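Local coordinates for uncharacterized protein yqbN (PDB 3KLU) that is of unknown function but probably acts as a chaperone in the assembly of phage tails, at residues F81-A86 and G121-W126; I85-E88 and T94-A97; V87-Y92 and I131-F136. One frame throughout, in Å; residues are numbered along the deposited sequence.

Contact 1: residues F81-A86 and G121-W126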
loop_
_atom_site.group_PDB
_atom_site.type_symbol
_atom_site.label_atom_id
_atom_site.label_comp_id
_atom_site.label_asym_id
_atom_site.label_seq_id
_atom_site.Cartn_x
_atom_site.Cartn_y
_atom_site.Cartn_z
ATOM N N PHE A 81 -3.184 -11.782 -0.141
ATOM C CA PHE A 81 -3.514 -10.961 -1.301
ATOM C C PHE A 81 -3.627 -9.498 -0.893
ATOM O O PHE A 81 -2.968 -8.631 -1.466
ATOM C CB PHE A 81 -4.841 -11.460 -1.872
ATOM C CG PHE A 81 -5.440 -10.578 -2.919
ATOM C CD1 PHE A 81 -4.703 -10.178 -4.015
ATOM C CD2 PHE A 81 -6.780 -10.204 -2.832
ATOM C CE1 PHE A 81 -5.284 -9.418 -5.025
ATOM C CE2 PHE A 81 -7.382 -9.441 -3.833
ATOM C CZ PHE A 81 -6.628 -9.044 -4.941
ATOM N N TYR A 82 -4.438 -9.226 0.116
ATOM C CA TYR A 82 -4.620 -7.859 0.563
ATOM C C TYR A 82 -3.359 -7.243 1.147
ATOM O O TYR A 82 -3.060 -6.068 0.936
ATOM C CB TYR A 82 -5.768 -7.804 1.571
ATOM C CG TYR A 82 -7.073 -8.168 0.932
ATOM C CD1 TYR A 82 -7.367 -7.710 -0.342
ATOM C CD2 TYR A 82 -8.018 -8.967 1.585
ATOM C CE1 TYR A 82 -8.565 -8.023 -0.970
ATOM C CE2 TYR A 82 -9.239 -9.292 0.962
ATOM C CZ TYR A 82 -9.496 -8.805 -0.326
ATOM O OH TYR A 82 -10.672 -9.071 -0.999
ATOM N N ALA A 83 -2.609 -8.062 1.869
ATOM C CA ALA A 83 -1.394 -7.588 2.493
ATOM C C ALA A 83 -0.430 -7.157 1.394
ATOM O O ALA A 83 0.196 -6.089 1.483
ATOM C CB ALA A 83 -0.772 -8.699 3.373
ATOM N N ARG A 84 -0.303 -7.985 0.362
ATOM C CA ARG A 84 0.596 -7.653 -0.723
ATOM C C ARG A 84 0.124 -6.345 -1.358
ATOM O O ARG A 84 0.933 -5.506 -1.708
ATOM C CB ARG A 84 0.611 -8.757 -1.782
ATOM C CG ARG A 84 0.660 -10.177 -1.271
ATOM C CD ARG A 84 2.059 -10.730 -1.143
ATOM N NE ARG A 84 2.918 -10.395 -2.280
ATOM C CZ ARG A 84 2.833 -10.922 -3.495
ATOM N NH1 ARG A 84 1.908 -11.835 -3.778
ATOM N NH2 ARG A 84 3.699 -10.545 -4.432
ATOM N N ILE A 85 -1.186 -6.152 -1.500
ATOM C CA ILE A 85 -1.693 -4.911 -2.101
ATOM C C ILE A 85 -1.239 -3.694 -1.273
ATOM O O ILE A 85 -0.764 -2.654 -1.831
ATOM C CB ILE A 85 -3.250 -4.896 -2.164
ATOM C CG1 ILE A 85 -3.768 -6.002 -3.086
ATOM C CG2 ILE A 85 -3.723 -3.535 -2.644
ATOM C CD1 ILE A 85 -5.313 -6.087 -3.187
ATOM N N ALA A 86 -1.397 -3.827 0.051
ATOM C CA ALA A 86 -1.024 -2.779 0.998
ATOM C C ALA A 86 0.468 -2.463 0.904
ATOM O O ALA A 86 0.862 -1.284 0.834
ATOM C CB ALA A 86 -1.390 -3.212 2.450
ATOM N N GLY A 121 -4.066 -2.895 16.112
ATOM C CA GLY A 121 -4.878 -1.872 15.469
ATOM C C GLY A 121 -4.167 -1.154 14.330
ATOM O O GLY A 121 -4.788 -0.897 13.315
ATOM N N GLU A 122 -2.878 -0.839 14.488
ATOM C CA GLU A 122 -2.141 -0.140 13.437
ATOM C C GLU A 122 -2.102 -0.993 12.177
ATOM O O GLU A 122 -2.328 -0.524 11.068
ATOM C CB GLU A 122 -0.691 0.138 13.855
ATOM C CG GLU A 122 -0.533 0.987 15.102
ATOM C CD GLU A 122 0.929 1.037 15.561
ATOM O OE1 GLU A 122 1.694 0.098 15.209
ATOM O OE2 GLU A 122 1.310 2.009 16.274
ATOM N N TYR A 123 -1.776 -2.257 12.354
ATOM C CA TYR A 123 -1.703 -3.123 11.214
ATOM C C TYR A 123 -3.042 -3.227 10.478
ATOM O O TYR A 123 -3.105 -3.196 9.236
ATOM C CB TYR A 123 -1.282 -4.500 11.655
ATOM C CG TYR A 123 -1.056 -5.379 10.478
ATOM C CD1 TYR A 123 0.135 -5.303 9.751
ATOM C CD2 TYR A 123 -2.035 -6.258 10.054
ATOM C CE1 TYR A 123 0.335 -6.105 8.602
ATOM C CE2 TYR A 123 -1.849 -7.068 8.912
ATOM C CZ TYR A 123 -0.667 -6.987 8.195
ATOM O OH TYR A 123 -0.475 -7.784 7.095
ATOM N N ALA A 124 -4.124 -3.358 11.241
ATOM C CA ALA A 124 -5.439 -3.505 10.627
ATOM C C ALA A 124 -5.799 -2.220 9.923
ATOM O O ALA A 124 -6.359 -2.244 8.843
ATOM C CB ALA A 124 -6.487 -3.849 11.689
ATOM N N ASN A 125 -5.458 -1.095 10.539
ATOM C CA ASN A 125 -5.767 0.203 9.968
ATOM C C ASN A 125 -4.977 0.439 8.706
ATOM O O ASN A 125 -5.473 1.026 7.761
ATOM C CB ASN A 125 -5.464 1.332 10.965
ATOM C CG ASN A 125 -6.528 1.473 12.049
ATOM O OD1 ASN A 125 -7.632 0.948 11.932
ATOM N ND2 ASN A 125 -6.201 2.218 13.099
ATOM N N TRP A 126 -3.724 0.011 8.706
ATOM C CA TRP A 126 -2.897 0.180 7.524
ATOM C C TRP A 126 -3.523 -0.582 6.352
ATOM O O TRP A 126 -3.659 -0.049 5.244
ATOM C CB TRP A 126 -1.501 -0.349 7.809
ATOM C CG TRP A 126 -0.669 -0.507 6.595
ATOM C CD1 TRP A 126 -0.118 0.484 5.830
ATOM C CD2 TRP A 126 -0.201 -1.744 6.050
ATOM N NE1 TRP A 126 0.676 -0.066 4.846
ATOM C CE2 TRP A 126 0.640 -1.431 4.959
ATOM C CE3 TRP A 126 -0.407 -3.088 6.385
ATOM C CZ2 TRP A 126 1.282 -2.415 4.199
ATOM C CZ3 TRP A 126 0.223 -4.067 5.633
ATOM C CH2 TRP A 126 1.065 -3.718 4.544
#
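The indole of Trp126 receives Ala86 on one of its faces: the methyl CB stands 3.4 Å from the centroid of the six-membered ring, only 20° off the ring normal, a CH-pi contact. It sits over the outer part of the benzo ring, where CH2 is 3.3 Å from Ala86 CB. At the edge of the same ring, in its plane, lies the backbone oxygen of Tyr123 from the preceding turn, and Phe44 and Phe46 bring further rings against the indole. The backbone oxygen of Ala83 also approaches obliquely, 4.0 Å from Trp126 CH2. With CG anti to the backbone N (chi1 167°), the indole leaves helix 120-133 in the direction of helix 78-89 and reaches the methyl of Ala86. The two local helix axes stay 11.3 Å apart and cross at 81°, close to perpendicular, so contact is confined to a short patch in the helical part of this tail-assembly-chaperone-like fold. Alanine suits the crossing because a lone methyl lets the indole face come close to the helix backbone. One turn earlier on each helix a lighter contact follows, made by a hydroxyl and not by a ring face. Tyr123 shares the anti torsion, which carries its phenol across until OH lies 3.8 Å from Ala83 CB. Val110 of helix 109-116 touches both of these residues, placing a third helix beside the crossing, and Ala113 of that helix meets Trp126. Tryptophan suits this buried place because its one polar side-chain atom, NE1, is satisfied by a hydrogen bond to Thr90 OG1 while the carbon surface packs against alanine. Away from this apolar patch, Glu122 forms a salt bridge with Arg33.

Contact 2: residues I85-E88 and T94-A97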
loop_
_atom_site.group_PDB
_atom_site.type_symbol
_atom_site.label_atom_id
_atom_site.label_comp_id
_atom_site.label_asym_id
_atom_site.label_seq_id
_atom_site.Cartn_x
_atom_site.Cartn_y
_atom_site.Cartn_z
ATOM N N ILE A 85 -1.186 -6.152 -1.500
ATOM C CA ILE A 85 -1.693 -4.911 -2.101
ATOM C C ILE A 85 -1.239 -3.694 -1.273
ATOM O O ILE A 85 -0.764 -2.654 -1.831
ATOM C CB ILE A 85 -3.250 -4.896 -2.164
ATOM C CG1 ILE A 85 -3.768 -6.002 -3.086
ATOM C CG2 ILE A 85 -3.723 -3.535 -2.644
ATOM C CD1 ILE A 85 -5.313 -6.087 -3.187
ATOM N N ALA A 86 -1.397 -3.827 0.051
ATOM C CA ALA A 86 -1.024 -2.779 0.998
ATOM C C ALA A 86 0.468 -2.463 0.904
ATOM O O ALA A 86 0.862 -1.284 0.834
ATOM C CB ALA A 86 -1.390 -3.212 2.450
ATOM N N VAL A 87 1.299 -3.509 0.908
ATOM C CA VAL A 87 2.734 -3.300 0.792
ATOM C C VAL A 87 3.031 -2.433 -0.442
ATOM O O VAL A 87 3.728 -1.446 -0.341
ATOM C CB VAL A 87 3.484 -4.666 0.695
ATOM C CG1 VAL A 87 4.942 -4.470 0.145
ATOM C CG2 VAL A 87 3.578 -5.289 2.095
ATOM N N GLU A 88 2.461 -2.789 -1.593
ATOM C CA GLU A 88 2.712 -2.047 -2.838
ATOM C C GLU A 88 1.985 -0.668 -2.945
ATOM O O GLU A 88 2.442 0.269 -3.615
ATOM C CB GLU A 88 2.403 -2.973 -4.012
ATOM C CG GLU A 88 3.430 -4.101 -4.091
ATOM C CD GLU A 88 3.148 -5.110 -5.211
ATOM O OE1 GLU A 88 2.472 -4.756 -6.210
ATOM O OE2 GLU A 88 3.618 -6.264 -5.107
ATOM N N THR A 94 8.333 1.685 2.295
ATOM C CA THR A 94 8.069 0.547 1.438
ATOM C C THR A 94 8.736 -0.635 2.116
ATOM O O THR A 94 9.959 -0.686 2.265
ATOM C CB THR A 94 8.621 0.705 0.004
ATOM O OG1 THR A 94 8.613 -0.571 -0.674
ATOM C CG2 THR A 94 9.981 1.240 0.042
ATOM N N PHE A 95 7.909 -1.593 2.521
ATOM C CA PHE A 95 8.374 -2.780 3.241
ATOM C C PHE A 95 9.251 -3.752 2.484
ATOM O O PHE A 95 9.758 -4.738 3.052
ATOM C CB PHE A 95 7.171 -3.489 3.859
ATOM C CG PHE A 95 6.466 -2.642 4.857
ATOM C CD1 PHE A 95 7.192 -2.036 5.887
ATOM C CD2 PHE A 95 5.094 -2.459 4.797
ATOM C CE1 PHE A 95 6.564 -1.252 6.866
ATOM C CE2 PHE A 95 4.423 -1.671 5.768
ATOM C CZ PHE A 95 5.161 -1.070 6.805
ATOM N N LYS A 96 9.452 -3.450 1.208
ATOM C CA LYS A 96 10.301 -4.268 0.369
ATOM C C LYS A 96 11.728 -3.756 0.462
ATOM O O LYS A 96 12.645 -4.427 0.026
ATOM C CB LYS A 96 9.848 -4.178 -1.083
ATOM C CG LYS A 96 8.506 -4.763 -1.319
ATOM C CD LYS A 96 8.279 -4.872 -2.775
ATOM C CE LYS A 96 6.902 -5.440 -3.039
ATOM N NZ LYS A 96 6.751 -5.732 -4.483
ATOM N N ALA A 97 11.908 -2.576 1.033
ATOM C CA ALA A 97 13.242 -1.984 1.138
ATOM C C ALA A 97 14.197 -2.940 1.792
ATOM O O ALA A 97 13.891 -3.533 2.837
ATOM C CB ALA A 97 13.201 -0.692 1.936
HETATM O O HOH W 1 5.250 -0.934 1.930
HETATM O O HOH W 2 6.161 -1.828 -2.292
#
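Val87 presents its two methyl groups to two different residues of the loop 94-97. CG2 meets the Phe95 ring at its edge, near the ring plane, 4.2 Å from CD2, while CG1 lies 3.9 Å from CE of Lys96 and equally close to its CG. The branching at CB, with CG1 anti to the backbone N (chi1 163°), thus lets one valine serve the buried aromatic and the aliphatic part of the lysine together. Phenylalanine suits the inner position because its ring continues into the core, meeting Trp126 edge-to-face and touching Val112, Ala113 and Val116 of helix 109-116.

The charged contact lies farther out. The Lys96 chain, extended from CG to NZ, runs past Val87 and ends 3.2 Å from Glu88 OE2 in a salt bridge. NZ approaches from above the carboxylate, 50° out of its plane. Glu88 also forms a salt bridge through OE1 with Arg53, so its carboxylate is shared by two cations.

Water links the helix backbone to the turn, through one backbone and one side-chain atom of the turn. One molecule accepts from Phe95 N and lies within hydrogen-bonding distance of Val87 O, 2.8 Å from each of these two atoms. A second donates to Val87 O at 3.1 Å and also hydrogen-bonds to Thr94 OG1. The loop itself is a type I beta turn from Thr94 to Ala97, closed by Ala97 N to Thr94 O, with Ala97 as N-cap of helix 98-103; it joins strand 90-92 to that helix.

A carbonyl near the end of helix 78-89 is therefore bridged to the turn by water, with no direct hydrogen bond between the two backbones. Positive charge from Lys96 and Arg53 around Glu88 would be expected to favour its ionised carboxylate, while the apolar side of the contact passes into the protein core.

Contact 3: residues V87-Y92 and I131-F136; sequences VETTVY and IEINGF
Helix 78-89 and helix 120-133 bring their C-terminal ends together here, with Thr89 CA and Ile133 CA 7.8 Å apart. Helix 120-133 closes in a Schellman motif: Phe136 N bonds to Ile131 O and Gly135 N to Glu132 O, and Gly135, at C-prime, adopts the positive phi (68°) that glycine tolerates easily. Helix 78-89 passes directly into strand 90-92, where Val91 and Tyr92 both face Ile45 in a classic beta bulge of the antiparallel sheet.

Thr89 meets the other helix end with both branches of its side chain. CG2, anti to the backbone N, touches Ile133 CG2 at 3.7 Å, a small apolar contact extended on the isoleucine side by Phe46 of strand 44-46. OG1 lies beside the backbone N (chi1 -61°), a position from which it hydrogen-bonds to Ile85 O, one turn back in its own helix. Threonine therefore offers a methyl and a hydroxyl at one site, and asparagine, just past the helix end, can use both halves of its amide: OD1 accepts from Ile49 N, while ND2 serves Ala130 O as well as Thr89. The two side chains point at one another, and Asn134 ND2 donates to Thr89 OG1 over 2.8 Å in a nearly straight bond (168°), with the acceptor lying in the amide plane.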
loop_
_atom_site.group_PDB
_atom_site.type_symbol
_atom_site.label_atom_id
_atom_site.label_comp_id
_atom_site.label_asym_id
_atom_site.label_seq_id
_atom_site.Cartn_x
_atom_site.Cartn_y
_atom_site.Cartn_z
ATOM N N VAL A 87 1.299 -3.509 0.908
ATOM C CA VAL A 87 2.734 -3.300 0.792
ATOM C C VAL A 87 3.031 -2.433 -0.442
ATOM O O VAL A 87 3.728 -1.446 -0.341
ATOM C CB VAL A 87 3.484 -4.666 0.695
ATOM C CG1 VAL A 87 4.942 -4.470 0.145
ATOM C CG2 VAL A 87 3.578 -5.289 2.095
ATOM N N GLU A 88 2.461 -2.789 -1.593
ATOM C CA GLU A 88 2.712 -2.047 -2.838
ATOM C C GLU A 88 1.985 -0.668 -2.945
ATOM O O GLU A 88 2.442 0.269 -3.615
ATOM C CB GLU A 88 2.403 -2.973 -4.012
ATOM C CG GLU A 88 3.430 -4.101 -4.091
ATOM C CD GLU A 88 3.148 -5.110 -5.211
ATOM O OE1 GLU A 88 2.472 -4.756 -6.210
ATOM O OE2 GLU A 88 3.618 -6.264 -5.107
ATOM N N THR A 89 0.879 -0.530 -2.239
ATOM C CA THR A 89 0.188 0.750 -2.218
ATOM C C THR A 89 0.929 1.708 -1.268
ATOM O O THR A 89 0.710 2.915 -1.284
ATOM C CB THR A 89 -1.217 0.528 -1.700
ATOM O OG1 THR A 89 -1.873 -0.358 -2.604
ATOM C CG2 THR A 89 -1.982 1.826 -1.531
ATOM N N THR A 90 1.812 1.168 -0.433
ATOM C CA THR A 90 2.509 2.022 0.518
ATOM C C THR A 90 3.858 2.462 0.026
ATOM O O THR A 90 4.802 1.675 0.022
ATOM C CB THR A 90 2.648 1.312 1.870
ATOM O OG1 THR A 90 1.341 1.011 2.368
ATOM C CG2 THR A 90 3.354 2.194 2.879
ATOM N N VAL A 91 3.940 3.742 -0.335
ATOM C CA VAL A 91 5.153 4.345 -0.879
ATOM C C VAL A 91 6.270 4.548 0.142
ATOM O O VAL A 91 7.448 4.360 -0.160
ATOM C CB VAL A 91 4.844 5.747 -1.488
ATOM C CG1 VAL A 91 5.971 6.169 -2.374
ATOM C CG2 VAL A 91 3.529 5.726 -2.241
ATOM N N TYR A 92 5.869 5.015 1.327
ATOM C CA TYR A 92 6.783 5.281 2.431
ATOM C C TYR A 92 6.005 4.943 3.688
ATOM O O TYR A 92 4.979 5.582 4.000
ATOM C CB TYR A 92 7.191 6.756 2.444
ATOM C CG TYR A 92 8.059 7.161 3.620
ATOM C CD1 TYR A 92 9.349 6.637 3.765
ATOM C CD2 TYR A 92 7.620 8.092 4.565
ATOM C CE1 TYR A 92 10.191 7.029 4.800
ATOM C CE2 TYR A 92 8.471 8.493 5.607
ATOM C CZ TYR A 92 9.760 7.955 5.700
ATOM O OH TYR A 92 10.651 8.408 6.636
ATOM N N ILE A 131 -6.579 -0.576 1.123
ATOM C CA ILE A 131 -7.701 -1.087 0.352
ATOM C C ILE A 131 -8.563 0.090 -0.099
ATOM O O ILE A 131 -9.051 0.134 -1.224
ATOM C CB ILE A 131 -8.540 -2.047 1.205
ATOM C CG1 ILE A 131 -7.669 -3.220 1.629
ATOM C CG2 ILE A 131 -9.751 -2.521 0.449
ATOM C CD1 ILE A 131 -6.917 -3.835 0.480
ATOM N N GLU A 132 -8.714 1.052 0.798
ATOM C CA GLU A 132 -9.501 2.234 0.540
ATOM C C GLU A 132 -8.808 3.111 -0.486
ATOM O O GLU A 132 -9.455 3.626 -1.384
ATOM C CB GLU A 132 -9.696 3.008 1.844
ATOM C CG GLU A 132 -10.337 4.393 1.672
ATOM C CD GLU A 132 -10.240 5.242 2.934
ATOM O OE1 GLU A 132 -10.436 4.692 4.043
ATOM O OE2 GLU A 132 -9.974 6.454 2.811
ATOM N N ILE A 133 -7.499 3.308 -0.335
ATOM C CA ILE A 133 -6.733 4.109 -1.275
ATOM C C ILE A 133 -6.840 3.558 -2.733
ATOM O O ILE A 133 -6.645 4.301 -3.705
ATOM C CB ILE A 133 -5.246 4.133 -0.863
ATOM C CG1 ILE A 133 -5.043 5.072 0.333
ATOM C CG2 ILE A 133 -4.368 4.587 -2.042
ATOM C CD1 ILE A 133 -5.138 6.524 0.009
ATOM N N ASN A 134 -7.146 2.267 -2.886
ATOM C CA ASN A 134 -7.253 1.689 -4.207
ATOM C C ASN A 134 -8.704 1.704 -4.689
ATOM O O ASN A 134 -9.087 0.898 -5.537
ATOM C CB ASN A 134 -6.708 0.257 -4.178
ATOM C CG ASN A 134 -5.214 0.218 -4.191
ATOM O OD1 ASN A 134 -4.592 0.537 -5.189
ATOM N ND2 ASN A 134 -4.619 -0.140 -3.072
ATOM N N GLY A 135 -9.498 2.618 -4.129
ATOM C CA GLY A 135 -10.904 2.739 -4.488
ATOM C C GLY A 135 -11.843 1.605 -4.105
ATOM O O GLY A 135 -12.994 1.595 -4.521
ATOM N N PHE A 136 -11.407 0.630 -3.327
ATOM C CA PHE A 136 -12.340 -0.438 -2.973
ATOM C C PHE A 136 -13.230 -0.067 -1.803
ATOM O O PHE A 136 -12.747 0.181 -0.700
ATOM C CB PHE A 136 -11.580 -1.714 -2.669
ATOM C CG PHE A 136 -10.880 -2.266 -3.861
ATOM C CD1 PHE A 136 -11.618 -2.737 -4.949
ATOM C CD2 PHE A 136 -9.495 -2.266 -3.937
ATOM C CE1 PHE A 136 -10.988 -3.199 -6.102
ATOM C CE2 PHE A 136 -8.845 -2.728 -5.087
ATOM C CZ PHE A 136 -9.595 -3.194 -6.172
#

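Overall arrangement
Running from the N terminus, strands 26-28 and 44-46 and helix 51-60 precede helix 78-89, from which all three contacts start. Contact 2 closes the shortest loop, returning to the chain just after strand 90-92. Contact 1 spans the longer excursion through that strand and helices 98-103 and 109-116 to reach helix 120-133; contact 3 begins slightly later and ends at that helix's C-terminal end, so contacts 1 and 3 cross. Contact 2 shares part of its helical stretch with each of the others but returns much sooner. Trp126 of contact 1 also packs on Val87, which lies in both other contacts. Together they tie the turn 94-97 and helix 120-133 to helix 78-89, next to where strand 90-92 begins.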